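Side-chain contacts in alpha-glucosidase (Bacteroides thetaiotaomicron, PDB 5XFM), which hydrolyses beta-L-arabinopyranosides and alpha-galactosides as a bifunctional glycoside hydrolase of family 97: residues E240-N245 / Q410-L415; V137-E142 / S216-S221; S365-D370 / R378-I383; S421-H426 / Y445-G450; W361-S364 / D370-Q373. The protein carries 1 engineered substitution. One frame throughout, in Å; residues are numbered along the deposited sequence.

Interaction 1 of 5, residues E240-N245 / Q410-L415; sequences EENNGN and QETMRL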
# COMPACT_ATOMS: atom_id res chain seq x y z
N GLU A 240 7.05 19.55 -12.45
CA GLU A 240 6.72 19.00 -13.76
C GLU A 240 5.59 17.98 -13.71
O GLU A 240 5.10 17.55 -14.76
CB GLU A 240 7.95 18.36 -14.41
CG GLU A 240 9.06 19.35 -14.78
CD GLU A 240 9.95 19.69 -13.60
OE1 GLU A 240 9.74 19.12 -12.50
OE2 GLU A 240 10.85 20.54 -13.76
N GLU A 241 5.17 17.57 -12.52
CA GLU A 241 4.08 16.60 -12.40
C GLU A 241 2.75 17.23 -12.85
O GLU A 241 2.65 18.45 -12.98
CB GLU A 241 3.95 16.09 -10.96
CG GLU A 241 5.08 15.17 -10.52
CD GLU A 241 4.91 14.65 -9.10
OE1 GLU A 241 3.90 13.95 -8.83
OE2 GLU A 241 5.77 14.96 -8.24
N ASN A 242 1.75 16.38 -13.13
CA ASN A 242 0.45 16.85 -13.61
C ASN A 242 0.60 17.68 -14.88
O ASN A 242 -0.16 18.63 -15.12
CB ASN A 242 -0.26 17.66 -12.52
CG ASN A 242 -1.77 17.72 -12.72
OD1 ASN A 242 -2.37 16.79 -13.24
ND2 ASN A 242 -2.37 18.83 -12.30
N ASN A 243 1.62 17.34 -15.67
CA ASN A 243 1.99 18.07 -16.88
C ASN A 243 2.29 19.55 -16.62
O ASN A 243 2.16 20.39 -17.51
CB ASN A 243 0.89 17.96 -17.93
CG ASN A 243 1.41 18.10 -19.34
OD1 ASN A 243 2.57 17.79 -19.62
ND2 ASN A 243 0.56 18.57 -20.24
N GLY A 244 2.70 19.88 -15.39
CA GLY A 244 3.01 21.25 -15.04
C GLY A 244 1.81 22.06 -14.56
O GLY A 244 1.92 23.27 -14.37
N ASN A 245 0.67 21.40 -14.38
CA ASN A 245 -0.52 22.09 -13.86
C ASN A 245 -0.60 22.01 -12.34
O ASN A 245 -0.32 20.97 -11.75
CB ASN A 245 -1.79 21.49 -14.46
CG ASN A 245 -1.72 21.39 -15.97
OD1 ASN A 245 -1.71 22.40 -16.68
ND2 ASN A 245 -1.65 20.17 -16.48
N GLN A 410 -1.36 18.55 -4.65
CA GLN A 410 -2.58 18.70 -3.86
C GLN A 410 -3.83 18.71 -4.76
O GLN A 410 -4.88 18.23 -4.36
CB GLN A 410 -2.49 19.96 -2.99
CG GLN A 410 -3.78 20.32 -2.25
CD GLN A 410 -3.59 21.38 -1.17
OE1 GLN A 410 -2.76 22.28 -1.30
NE2 GLN A 410 -4.39 21.29 -0.12
N GLU A 411 -3.71 19.27 -5.95
CA GLU A 411 -4.75 19.25 -6.99
C GLU A 411 -5.21 17.82 -7.33
O GLU A 411 -6.41 17.53 -7.54
CB GLU A 411 -4.20 19.97 -8.23
CG GLU A 411 -5.09 19.99 -9.45
CD GLU A 411 -4.66 21.06 -10.44
OE1 GLU A 411 -4.36 22.19 -10.00
OE2 GLU A 411 -4.62 20.77 -11.66
N THR A 412 -4.25 16.91 -7.36
CA THR A 412 -4.52 15.52 -7.65
C THR A 412 -5.16 14.87 -6.44
O THR A 412 -6.07 14.05 -6.58
CB THR A 412 -3.24 14.76 -8.06
OG1 THR A 412 -2.50 15.56 -8.99
CG2 THR A 412 -3.59 13.42 -8.71
N MET A 413 -4.67 15.22 -5.25
CA MET A 413 -5.29 14.75 -4.00
C MET A 413 -6.77 15.14 -3.98
O MET A 413 -7.65 14.33 -3.62
CB MET A 413 -4.58 15.33 -2.78
CG MET A 413 -3.10 14.97 -2.67
SD MET A 413 -2.83 13.19 -2.66
CE MET A 413 -2.13 12.98 -4.29
N ARG A 414 -7.04 16.39 -4.37
CA ARG A 414 -8.40 16.90 -4.47
C ARG A 414 -9.20 16.00 -5.39
O ARG A 414 -10.33 15.62 -5.06
CB ARG A 414 -8.40 18.34 -5.00
CG ARG A 414 -8.01 19.38 -3.97
CD ARG A 414 -7.92 20.78 -4.57
NE ARG A 414 -7.41 21.75 -3.61
CZ ARG A 414 -6.39 22.57 -3.84
NH1 ARG A 414 -5.76 22.55 -5.01
NH2 ARG A 414 -6.00 23.43 -2.91
N LEU A 415 -8.60 15.63 -6.52
CA LEU A 415 -9.30 14.76 -7.46
C LEU A 415 -9.62 13.37 -6.87
O LEU A 415 -10.76 12.89 -6.98
CB LEU A 415 -8.49 14.62 -8.74
CG LEU A 415 -9.14 13.82 -9.86
CD1 LEU A 415 -10.49 14.42 -10.25
CD2 LEU A 415 -8.21 13.77 -11.04
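The CA atoms of N242 and T412 lie 7.9 Å apart and those of N245 and E411 8.6 Å, so that the loop joining strands 231-235 and 251-253 passes beside the first turn of helix 410-425 and leaves the span to side chains. N242 reaches across with its amide nitrogen: ND2 approaches OE2 of E411 at 3.0 Å, a weak, bent hydrogen bond with an angle of 125° at the hydrogen. The two side chains run nearly perpendicular, and their amide and carboxylate planes stand 85° apart. E411 comes to meet the loop with an extended chain, and the same OE2 lies 4.0 Å from CB of N245. T412 brings only a loose flank, with OG1 4.4 Å from CG of N242.

A better bond steadies the amide from within its own loop. ND2 of N242 donates to the carbonyl oxygen of N245 at 3.0 Å, an oxygen that NZ of K409 also binds; that acceptor lies close to the amide plane, although the donor stands well above the carbonyl plane. OE2 of E411 is hydrogen-bonded to the hydroxyl of Y367, its stronger polar partner, while the side chain of W368 touches that of N242. The loop comes from the N-terminal, mutarotase-like part of the sequence and the helix from the TIM-barrel part. The chemistry thus implies a modest polar link between them, in which an amide fixed by its own loop offers a second, poorly aligned bond to a carboxylate engaged chiefly by a tyrosine.

Interaction 2 of 5, residues V137-E142 / S216-S221; sequences VTVKEE and SRYCGS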
# COMPACT_ATOMS: atom_id res chain seq x y z
N VAL A 137 -2.47 29.34 5.08
CA VAL A 137 -1.04 29.19 4.97
C VAL A 137 -0.65 28.39 3.74
O VAL A 137 -1.39 27.51 3.29
CB VAL A 137 -0.46 28.51 6.25
CG1 VAL A 137 -1.01 27.11 6.40
CG2 VAL A 137 1.03 28.48 6.21
N THR A 138 0.50 28.73 3.18
CA THR A 138 1.16 27.91 2.18
C THR A 138 2.49 27.43 2.74
O THR A 138 3.35 28.25 3.05
CB THR A 138 1.41 28.69 0.88
OG1 THR A 138 0.16 29.18 0.36
CG2 THR A 138 2.08 27.81 -0.16
N VAL A 139 2.66 26.12 2.88
CA VAL A 139 3.93 25.58 3.35
C VAL A 139 4.89 25.45 2.18
O VAL A 139 4.71 24.58 1.32
CB VAL A 139 3.77 24.22 4.05
CG1 VAL A 139 5.13 23.66 4.45
CG2 VAL A 139 2.86 24.35 5.26
N LYS A 140 5.89 26.32 2.14
CA LYS A 140 6.84 26.35 1.03
C LYS A 140 7.70 25.10 1.02
O LYS A 140 8.05 24.59 -0.04
CB LYS A 140 7.74 27.59 1.12
CG LYS A 140 7.03 28.93 1.04
CD LYS A 140 8.03 30.08 1.06
CE LYS A 140 7.33 31.43 1.23
NZ LYS A 140 6.47 31.78 0.06
N GLU A 141 8.04 24.60 2.21
CA GLU A 141 8.95 23.45 2.28
C GLU A 141 8.99 22.79 3.65
O GLU A 141 8.81 23.46 4.65
CB GLU A 141 10.35 23.94 1.88
CG GLU A 141 11.50 22.99 2.07
CD GLU A 141 12.80 23.61 1.62
OE1 GLU A 141 12.92 24.85 1.74
OE2 GLU A 141 13.69 22.88 1.12
N GLU A 142 9.19 21.48 3.71
CA GLU A 142 9.43 20.82 4.99
C GLU A 142 10.92 20.52 5.15
O GLU A 142 11.58 20.09 4.21
CB GLU A 142 8.61 19.53 5.12
CG GLU A 142 7.24 19.75 5.76
CD GLU A 142 6.43 18.47 5.92
OE1 GLU A 142 6.86 17.56 6.67
OE2 GLU A 142 5.35 18.37 5.31
N SER A 216 -7.17 16.01 0.76
CA SER A 216 -7.23 17.21 -0.07
C SER A 216 -6.48 18.40 0.53
O SER A 216 -6.20 19.37 -0.16
CB SER A 216 -8.69 17.57 -0.35
OG SER A 216 -9.37 17.97 0.82
N ARG A 217 -6.18 18.34 1.83
CA ARG A 217 -5.58 19.47 2.53
C ARG A 217 -4.05 19.52 2.43
O ARG A 217 -3.42 20.40 3.01
CB ARG A 217 -6.00 19.46 4.00
CG ARG A 217 -7.41 20.02 4.21
CD ARG A 217 -8.00 19.65 5.56
NE ARG A 217 -8.21 18.21 5.70
CZ ARG A 217 -8.37 17.58 6.86
NH1 ARG A 217 -8.34 18.26 8.00
NH2 ARG A 217 -8.56 16.26 6.88
N TYR A 218 -3.44 18.61 1.67
CA TYR A 218 -1.99 18.62 1.53
C TYR A 218 -1.57 17.96 0.23
O TYR A 218 -2.41 17.51 -0.56
CB TYR A 218 -1.34 17.91 2.71
CG TYR A 218 -0.06 18.54 3.25
CD1 TYR A 218 -0.10 19.65 4.08
CD2 TYR A 218 1.18 17.97 2.98
CE1 TYR A 218 1.06 20.21 4.60
CE2 TYR A 218 2.35 18.52 3.50
CZ TYR A 218 2.28 19.64 4.31
OH TYR A 218 3.43 20.20 4.83
N CYS A 219 -0.27 17.88 0.01
CA CYS A 219 0.28 17.14 -1.11
C CYS A 219 0.78 15.80 -0.60
O CYS A 219 0.98 15.62 0.60
CB CYS A 219 1.43 17.93 -1.76
SG CYS A 219 2.79 18.27 -0.61
N GLY A 220 0.98 14.85 -1.51
CA GLY A 220 1.66 13.61 -1.17
C GLY A 220 3.14 13.90 -1.12
O GLY A 220 3.64 14.68 -1.92
N SER A 221 3.86 13.30 -0.17
CA SER A 221 5.29 13.55 -0.07
C SER A 221 6.10 12.29 -0.32
O SER A 221 5.55 11.19 -0.44
CB SER A 221 5.64 14.15 1.29
OG SER A 221 5.23 15.50 1.37
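E142 and V139, which flank a classic beta bulge in strand 136-147, together receive the hydroxyl end of Y218. The bulge is formed where K140 and E141 both face N58 of the adjoining antiparallel strand 47-59. E142 extends its side chain fully beyond CG, and its OE2 accepts a hydrogen bond from OH of Y218 at 2.7 Å. The hydroxyl arrives on the anti side of that oxygen, 29° out of the carboxylate plane. Carboxylate and ring are turned 65° against each other, yet OE2 stays near the plane of the ring and at its edge, 3.5 Å from CE2 of Y218. V139 closes in from another direction: with chi1 at 177° its CG1 is trans to the main-chain N, which carries this methyl to 3.9 Å from OH of Y218.

Strand 136-147 belongs to one of the two large antiparallel sheets of the N-terminal, mutarotase-like region. Y218 sits on the irregular chain after strand 206-212, and its ring also packs on T258, P259 and R261 of strand 256-266 in the other large sheet, so the contact bridges the two.

OE2 has a second and stronger partner, a salt bridge to NH2 of R261, which would be expected to keep the carboxylate negatively charged in these buried surroundings. The other oxygen, OE1, is hydrogen-bonded to OG1 of T144.

Interaction 3 of 5, residues S365-D370 / R378-I383; sequences SGYWND and RMDNAI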
# COMPACT_ATOMS: atom_id res chain seq x y z
N SER A 365 -8.17 10.60 -16.23
CA SER A 365 -7.51 11.61 -17.04
C SER A 365 -8.43 12.42 -17.93
O SER A 365 -9.25 11.88 -18.69
CB SER A 365 -6.39 10.98 -17.88
OG SER A 365 -6.91 10.12 -18.87
N GLY A 366 -8.30 13.73 -17.77
CA GLY A 366 -8.87 14.70 -18.66
C GLY A 366 -7.77 15.53 -19.31
O GLY A 366 -7.68 15.56 -20.53
N TYR A 367 -6.94 16.20 -18.51
CA TYR A 367 -6.12 17.26 -19.09
C TYR A 367 -4.60 17.25 -18.82
O TYR A 367 -3.94 18.25 -19.09
CB TYR A 367 -6.68 18.62 -18.63
CG TYR A 367 -6.67 18.83 -17.13
CD1 TYR A 367 -5.51 19.23 -16.47
CD2 TYR A 367 -7.82 18.65 -16.37
CE1 TYR A 367 -5.49 19.43 -15.11
CE2 TYR A 367 -7.80 18.85 -15.00
CZ TYR A 367 -6.63 19.23 -14.38
OH TYR A 367 -6.60 19.44 -13.01
N TRP A 368 -4.03 16.14 -18.36
CA TRP A 368 -2.62 16.19 -18.00
C TRP A 368 -1.71 15.19 -18.72
O TRP A 368 -0.49 15.23 -18.56
CB TRP A 368 -2.46 16.01 -16.48
CG TRP A 368 -3.13 14.78 -15.95
CD1 TRP A 368 -2.60 13.53 -15.88
CD2 TRP A 368 -4.46 14.68 -15.43
NE1 TRP A 368 -3.51 12.66 -15.34
CE2 TRP A 368 -4.66 13.34 -15.06
CE3 TRP A 368 -5.50 15.60 -15.23
CZ2 TRP A 368 -5.85 12.89 -14.50
CZ3 TRP A 368 -6.68 15.16 -14.69
CH2 TRP A 368 -6.85 13.81 -14.32
N ASN A 369 -2.30 14.29 -19.51
CA ASN A 369 -1.52 13.29 -20.22
C ASN A 369 -2.05 12.99 -21.62
O ASN A 369 -2.97 13.66 -22.10
CB ASN A 369 -1.44 12.00 -19.40
CG ASN A 369 -2.81 11.37 -19.14
OD1 ASN A 369 -3.69 11.36 -20.01
ND2 ASN A 369 -2.99 10.82 -17.95
N ASP A 370 -1.51 11.94 -22.24
CA ASP A 370 -1.88 11.57 -23.62
C ASP A 370 -2.65 10.25 -23.71
O ASP A 370 -2.57 9.56 -24.72
CB ASP A 370 -0.64 11.47 -24.50
CG ASP A 370 0.02 12.81 -24.74
OD1 ASP A 370 -0.69 13.83 -24.85
OD2 ASP A 370 1.27 12.83 -24.83
N ARG A 378 -14.59 11.32 -18.02
CA ARG A 378 -15.80 11.06 -17.28
C ARG A 378 -15.61 11.18 -15.76
O ARG A 378 -16.57 11.01 -15.01
CB ARG A 378 -16.34 9.67 -17.64
CG ARG A 378 -16.81 9.52 -19.09
CD ARG A 378 -17.86 10.56 -19.47
NE ARG A 378 -18.20 10.53 -20.90
CZ ARG A 378 -19.22 9.87 -21.43
NH1 ARG A 378 -20.04 9.15 -20.67
NH2 ARG A 378 -19.43 9.92 -22.74
N MET A 379 -14.41 11.49 -15.29
CA MET A 379 -14.14 11.47 -13.84
C MET A 379 -13.47 12.75 -13.31
O MET A 379 -13.37 12.94 -12.10
CB MET A 379 -13.27 10.26 -13.47
CG MET A 379 -13.95 8.90 -13.58
SD MET A 379 -15.18 8.56 -12.31
CE MET A 379 -16.53 7.92 -13.30
N ASP A 380 -13.00 13.62 -14.19
CA ASP A 380 -12.27 14.81 -13.75
C ASP A 380 -13.19 16.01 -13.53
O ASP A 380 -12.88 16.91 -12.75
CB ASP A 380 -11.19 15.17 -14.76
CG ASP A 380 -11.75 15.46 -16.15
OD1 ASP A 380 -12.54 14.64 -16.66
OD2 ASP A 380 -11.41 16.52 -16.72
N ASN A 381 -14.33 16.01 -14.20
CA ASN A 381 -15.30 17.09 -14.09
C ASN A 381 -16.48 16.62 -13.26
O ASN A 381 -17.14 15.64 -13.62
CB ASN A 381 -15.75 17.56 -15.47
CG ASN A 381 -16.85 18.60 -15.42
OD1 ASN A 381 -18.03 18.27 -15.29
ND2 ASN A 381 -16.48 19.87 -15.58
N ALA A 382 -16.72 17.30 -12.14
CA ALA A 382 -17.71 16.88 -11.15
C ALA A 382 -19.10 16.69 -11.76
O ALA A 382 -19.77 15.70 -11.47
CB ALA A 382 -17.79 17.91 -10.00
N ILE A 383 -19.52 17.62 -12.61
CA ILE A 383 -20.82 17.50 -13.26
C ILE A 383 -20.93 16.21 -14.08
O ILE A 383 -21.86 15.41 -13.89
CB ILE A 383 -21.08 18.70 -14.18
CG1 ILE A 383 -21.25 19.98 -13.35
CG2 ILE A 383 -22.32 18.46 -15.05
CD1 ILE A 383 -21.13 21.27 -14.16
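D380 sets its carboxylate against G366 and Y367 by van der Waals contact, with no hydrogen bond across, and the residues leading up to it turn their side chains to other surfaces. R378 points away from the loop 365-370, touches Y362 and I384, and sends NH1 into a salt bridge with E388. M379 likewise leads its thioether off toward Y362, E388 and M389, while its carbonyl oxygen accepts a hydrogen bond from NH1 of R385. D380 faces the loop; its CA lies 6.0 Å from that of G366, the closest backbone approach of the two segments. The carboxylate is carried between the backbone nitrogen and the carbonyl carbon (chi1 59°), and this brings OD2 to 3.7 Å from CA of G366. A CB on G366 would fall only 2.2 Å from that oxygen, so the absence of a side chain is what admits the carboxylate. OD2 also lies near the ring plane of Y367, 4.2 Å from CD2 at its edge, with ring and carboxylate inclined at 54°. The Y367 ring is backed on one face by CE3 of W368, and its hydroxyl is hydrogen-bonded to E411. With an alanine in place of D380, the carboxylate is gone and a gap would probably open over G366 and beside the ring edge, leaving Y367 less firmly flanked. N381 follows as the N-cap, its OD1 bonded to the backbone nitrogen of I384, and A382 and I383 begin helix 382-395. The contact lies at the surface, where the excursion leaving barrel strand 357-363 comes back against the start of the next barrel helix.

Interaction 4 of 5, residues S421-H426 / Y445-G450; sequences SDADDH and YPNYVG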
# COMPACT_ATOMS: atom_id res chain seq x y z
N SER A 421 -15.76 10.55 -2.96
CA SER A 421 -16.93 11.08 -2.28
C SER A 421 -18.19 10.97 -3.17
O SER A 421 -19.26 10.53 -2.71
CB SER A 421 -16.66 12.53 -1.87
OG SER A 421 -17.70 13.04 -1.05
N ASP A 422 -18.08 11.37 -4.44
CA ASP A 422 -19.19 11.21 -5.38
C ASP A 422 -19.54 9.72 -5.55
O ASP A 422 -20.72 9.32 -5.61
CB ASP A 422 -18.85 11.84 -6.73
CG ASP A 422 -18.84 13.37 -6.68
OD1 ASP A 422 -19.46 13.96 -5.76
OD2 ASP A 422 -18.23 13.99 -7.57
N ALA A 423 -18.49 8.90 -5.62
CA ALA A 423 -18.65 7.46 -5.71
C ALA A 423 -19.49 6.94 -4.55
O ALA A 423 -20.47 6.22 -4.77
CB ALA A 423 -17.30 6.76 -5.73
N ASP A 424 -19.11 7.30 -3.33
CA ASP A 424 -19.88 6.86 -2.19
C ASP A 424 -21.31 7.35 -2.25
O ASP A 424 -22.23 6.64 -1.85
CB ASP A 424 -19.29 7.32 -0.86
CG ASP A 424 -20.10 6.79 0.32
OD1 ASP A 424 -20.07 5.56 0.53
OD2 ASP A 424 -20.80 7.59 0.98
N ASP A 425 -21.51 8.57 -2.74
CA ASP A 425 -22.87 9.08 -2.91
C ASP A 425 -23.67 8.20 -3.87
O ASP A 425 -24.90 8.14 -3.80
CB ASP A 425 -22.86 10.52 -3.40
CG ASP A 425 -22.44 11.51 -2.32
OD1 ASP A 425 -22.59 11.18 -1.13
OD2 ASP A 425 -21.97 12.61 -2.67
N HIS A 426 -22.98 7.50 -4.78
CA HIS A 426 -23.69 6.62 -5.70
C HIS A 426 -23.44 5.14 -5.44
O HIS A 426 -23.59 4.32 -6.35
CB HIS A 426 -23.32 6.97 -7.13
CG HIS A 426 -23.66 8.38 -7.49
ND1 HIS A 426 -22.80 9.43 -7.28
CD2 HIS A 426 -24.78 8.91 -8.03
CE1 HIS A 426 -23.37 10.55 -7.69
NE2 HIS A 426 -24.57 10.26 -8.15
N TYR A 445 -11.62 6.64 3.97
CA TYR A 445 -12.70 6.52 2.98
C TYR A 445 -13.39 5.15 2.98
O TYR A 445 -12.82 4.16 2.52
CB TYR A 445 -12.16 6.80 1.58
CG TYR A 445 -11.38 8.09 1.47
CD1 TYR A 445 -12.03 9.31 1.33
CD2 TYR A 445 -9.99 8.08 1.52
CE1 TYR A 445 -11.31 10.49 1.23
CE2 TYR A 445 -9.27 9.25 1.42
CZ TYR A 445 -9.93 10.45 1.28
OH TYR A 445 -9.20 11.61 1.18
N PRO A 446 -14.65 5.10 3.46
CA PRO A 446 -15.43 3.86 3.62
C PRO A 446 -15.57 3.03 2.34
O PRO A 446 -15.71 1.81 2.43
CB PRO A 446 -16.81 4.37 4.06
CG PRO A 446 -16.55 5.70 4.67
CD PRO A 446 -15.38 6.29 3.92
N ASN A 447 -15.52 3.67 1.18
CA ASN A 447 -15.72 2.96 -0.09
C ASN A 447 -14.42 2.73 -0.87
O ASN A 447 -14.44 2.25 -2.00
CB ASN A 447 -16.73 3.70 -0.97
CG ASN A 447 -16.35 5.16 -1.21
OD1 ASN A 447 -15.87 5.85 -0.31
ND2 ASN A 447 -16.59 5.63 -2.42
N TYR A 448 -13.30 3.04 -0.25
CA TYR A 448 -12.00 2.78 -0.86
C TYR A 448 -11.69 1.28 -0.79
O TYR A 448 -11.72 0.69 0.28
CB TYR A 448 -10.90 3.59 -0.17
CG TYR A 448 -9.52 3.15 -0.56
CD1 TYR A 448 -9.00 3.45 -1.81
CD2 TYR A 448 -8.74 2.42 0.32
CE1 TYR A 448 -7.74 3.03 -2.18
CE2 TYR A 448 -7.47 2.00 -0.04
CZ TYR A 448 -6.98 2.31 -1.29
OH TYR A 448 -5.72 1.89 -1.64
N VAL A 449 -11.40 0.66 -1.93
CA VAL A 449 -11.12 -0.77 -1.93
C VAL A 449 -9.81 -1.16 -2.62
O VAL A 449 -9.70 -2.24 -3.20
CB VAL A 449 -12.28 -1.57 -2.56
CG1 VAL A 449 -13.54 -1.42 -1.70
CG2 VAL A 449 -12.54 -1.12 -3.99
N GLY A 450 -8.80 -0.29 -2.55
CA GLY A 450 -7.48 -0.66 -2.98
C GLY A 450 -6.83 0.22 -4.04
O GLY A 450 -7.50 0.98 -4.73
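N447 plugs its amide into the side of D424 and A423, joining the last turn of helix 410-425 to the type I beta turn that leads into strand 448-451 of the TIM barrel. Its ND2 lies 3.6 Å from CB of A423 and 3.5 Å from CB of D424. A chi1 of 55° tucks the amide back over its own main chain, and its plane is 60° from that of the D424 carboxylate.

The amide is fixed directly by hydrogen bonds: ND2 of N447 donates to the carbonyl oxygens of L420, within the helix, and L428, beyond it, while OD1 is bonded to the hydroxyl of Y286. In the next shell, D424 is held by Y292 and T288, both hydrogen-bonded to its OD1. A leucine in place of N447 would probably leave the carbonyls of L420 and L428 and the Y286 hydroxyl without this partner. Close as the two segments come, no hydrogen bond joins them: ND2 of N447 approaches the backbone nitrogen of D424 to 3.2 Å, but both are donors.

Interaction 5 of 5, residues W361-S364 / D370-Q373; sequences WYSS and DIEQ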
# COMPACT_ATOMS: atom_id res chain seq x y z
N TRP A 361 -13.86 0.06 -15.73
CA TRP A 361 -12.64 0.86 -15.87
C TRP A 361 -12.93 2.27 -16.36
O TRP A 361 -13.69 2.47 -17.32
CB TRP A 361 -11.67 0.17 -16.85
CG TRP A 361 -10.28 0.77 -16.90
CD1 TRP A 361 -9.17 0.33 -16.22
CD2 TRP A 361 -9.84 1.88 -17.70
NE1 TRP A 361 -8.08 1.11 -16.54
CE2 TRP A 361 -8.46 2.06 -17.44
CE3 TRP A 361 -10.47 2.74 -18.60
CZ2 TRP A 361 -7.71 3.07 -18.05
CZ3 TRP A 361 -9.73 3.74 -19.20
CH2 TRP A 361 -8.37 3.90 -18.93
N TYR A 362 -12.33 3.25 -15.69
CA TYR A 362 -12.35 4.63 -16.15
C TYR A 362 -10.96 5.23 -16.09
O TYR A 362 -10.18 4.89 -15.21
CB TYR A 362 -13.32 5.48 -15.32
CG TYR A 362 -14.78 5.29 -15.66
CD1 TYR A 362 -15.49 4.19 -15.18
CD2 TYR A 362 -15.45 6.22 -16.45
CE1 TYR A 362 -16.83 4.02 -15.50
CE2 TYR A 362 -16.79 6.05 -16.77
CZ TYR A 362 -17.47 4.95 -16.29
OH TYR A 362 -18.80 4.78 -16.60
N SER A 363 -10.65 6.15 -17.01
CA SER A 363 -9.46 6.98 -16.82
C SER A 363 -9.85 8.17 -15.97
O SER A 363 -10.90 8.78 -16.17
CB SER A 363 -8.87 7.44 -18.16
OG SER A 363 -7.63 8.12 -17.94
N SER A 364 -9.00 8.50 -15.00
CA SER A 364 -9.18 9.73 -14.24
C SER A 364 -8.89 10.90 -15.16
O SER A 364 -9.32 12.02 -14.92
CB SER A 364 -8.23 9.78 -13.05
OG SER A 364 -6.92 10.08 -13.48
N ASP A 370 -1.51 11.94 -22.24
CA ASP A 370 -1.88 11.57 -23.62
C ASP A 370 -2.65 10.25 -23.71
O ASP A 370 -2.57 9.56 -24.72
CB ASP A 370 -0.64 11.47 -24.50
CG ASP A 370 0.02 12.81 -24.74
OD1 ASP A 370 -0.69 13.83 -24.85
OD2 ASP A 370 1.27 12.83 -24.83
N ILE A 371 -3.37 9.90 -22.65
CA ILE A 371 -4.16 8.68 -22.64
C ILE A 371 -5.36 8.77 -23.60
O ILE A 371 -6.11 9.75 -23.59
CB ILE A 371 -4.66 8.38 -21.21
CG1 ILE A 371 -3.47 7.94 -20.35
CG2 ILE A 371 -5.74 7.31 -21.22
CD1 ILE A 371 -2.81 6.65 -20.82
N GLU A 372 -5.52 7.75 -24.45
CA GLU A 372 -6.67 7.65 -25.34
C GLU A 372 -7.65 6.59 -24.88
O GLU A 372 -8.85 6.70 -25.10
CB GLU A 372 -6.26 7.39 -26.78
CG GLU A 372 -5.81 8.67 -27.49
CD GLU A 372 -5.34 8.46 -28.92
OE1 GLU A 372 -5.90 9.12 -29.83
OE2 GLU A 372 -4.41 7.66 -29.13
N GLN A 373 -7.12 5.54 -24.28
CA GLN A 373 -7.97 4.47 -23.75
C GLN A 373 -9.14 4.95 -22.84
O GLN A 373 -8.98 5.67 -21.86
CB GLN A 373 -7.09 3.42 -23.07
CG GLN A 373 -5.61 3.70 -22.94
CD GLN A 373 -5.01 2.67 -22.01
OE1 GLN A 373 -5.33 1.46 -22.05
NE2 GLN A 373 -4.05 3.12 -21.25
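The carbonyl oxygen of Q373 is approached by carbon atoms of two strand residues, W361 and S363. The indole of W361 presents its six-membered ring edge-on: CZ3 lies 3.4 Å from O of Q373 and CH2 3.5 Å from the same oxygen, which sits near the plane of the ring. S363 adds a more distant CB, 4.1 Å from O of Q373. No conventional hydrogen bond spans the two segments, whose CA atoms come nearest at S363 and Q373, 7.5 Å apart.

W361 swings its ring to that position with CG anti to the backbone nitrogen (chi1 -170°). At the five-membered ring NE1 makes a weak hydrogen bond with OD2 of D403. S363 likewise points into the contact, and its OG lies 3.9 Å from CG2 of I371, a methyl-to-hydroxyl contact; the polar need of that hydroxyl is met by a hydrogen bond with OG of S365.

Residues 361-363 close strand 357-363, between strands 328-331 and 399-403 of the parallel barrel sheet, and the segment 370-373 belongs to the long connection that precedes helix 382-395. The side chain of W361 lies about 8 Å from the bound calcium ion, whose ligands include E174, E452 and E458. The chemistry is that of a carbonyl oxygen facing the electropositive C-H rim of an aromatic ring, consistent with a weak electrostatic attraction, with I371 and S363 filling in alongside by van der Waals contact.

Overall arrangement
Interactions 1 and 3 touch directly, their centres 12 Å apart: OH of Y367 lies 2.7 Å from OE2 of E411, probably hydrogen-bonded, and W368 packs on N242 and L415. Interaction 3 also adjoins interaction 5, 9 Å between centres, where CB of D380 packs 3.7 Å from O of S364 and R378 and M379 lie on Y362. Both are nested along the chain inside the loop that interaction 1 closes. Interaction 4 uses the far end of the same helix 410-425 as interaction 1, with centres 21 Å apart. Interaction 2 stands within the N-terminal region but meets interaction 1 where NE2 of Q410 lies 2.6 Å from O of S216. Interaction 5 brings a side chain near the calcium ion.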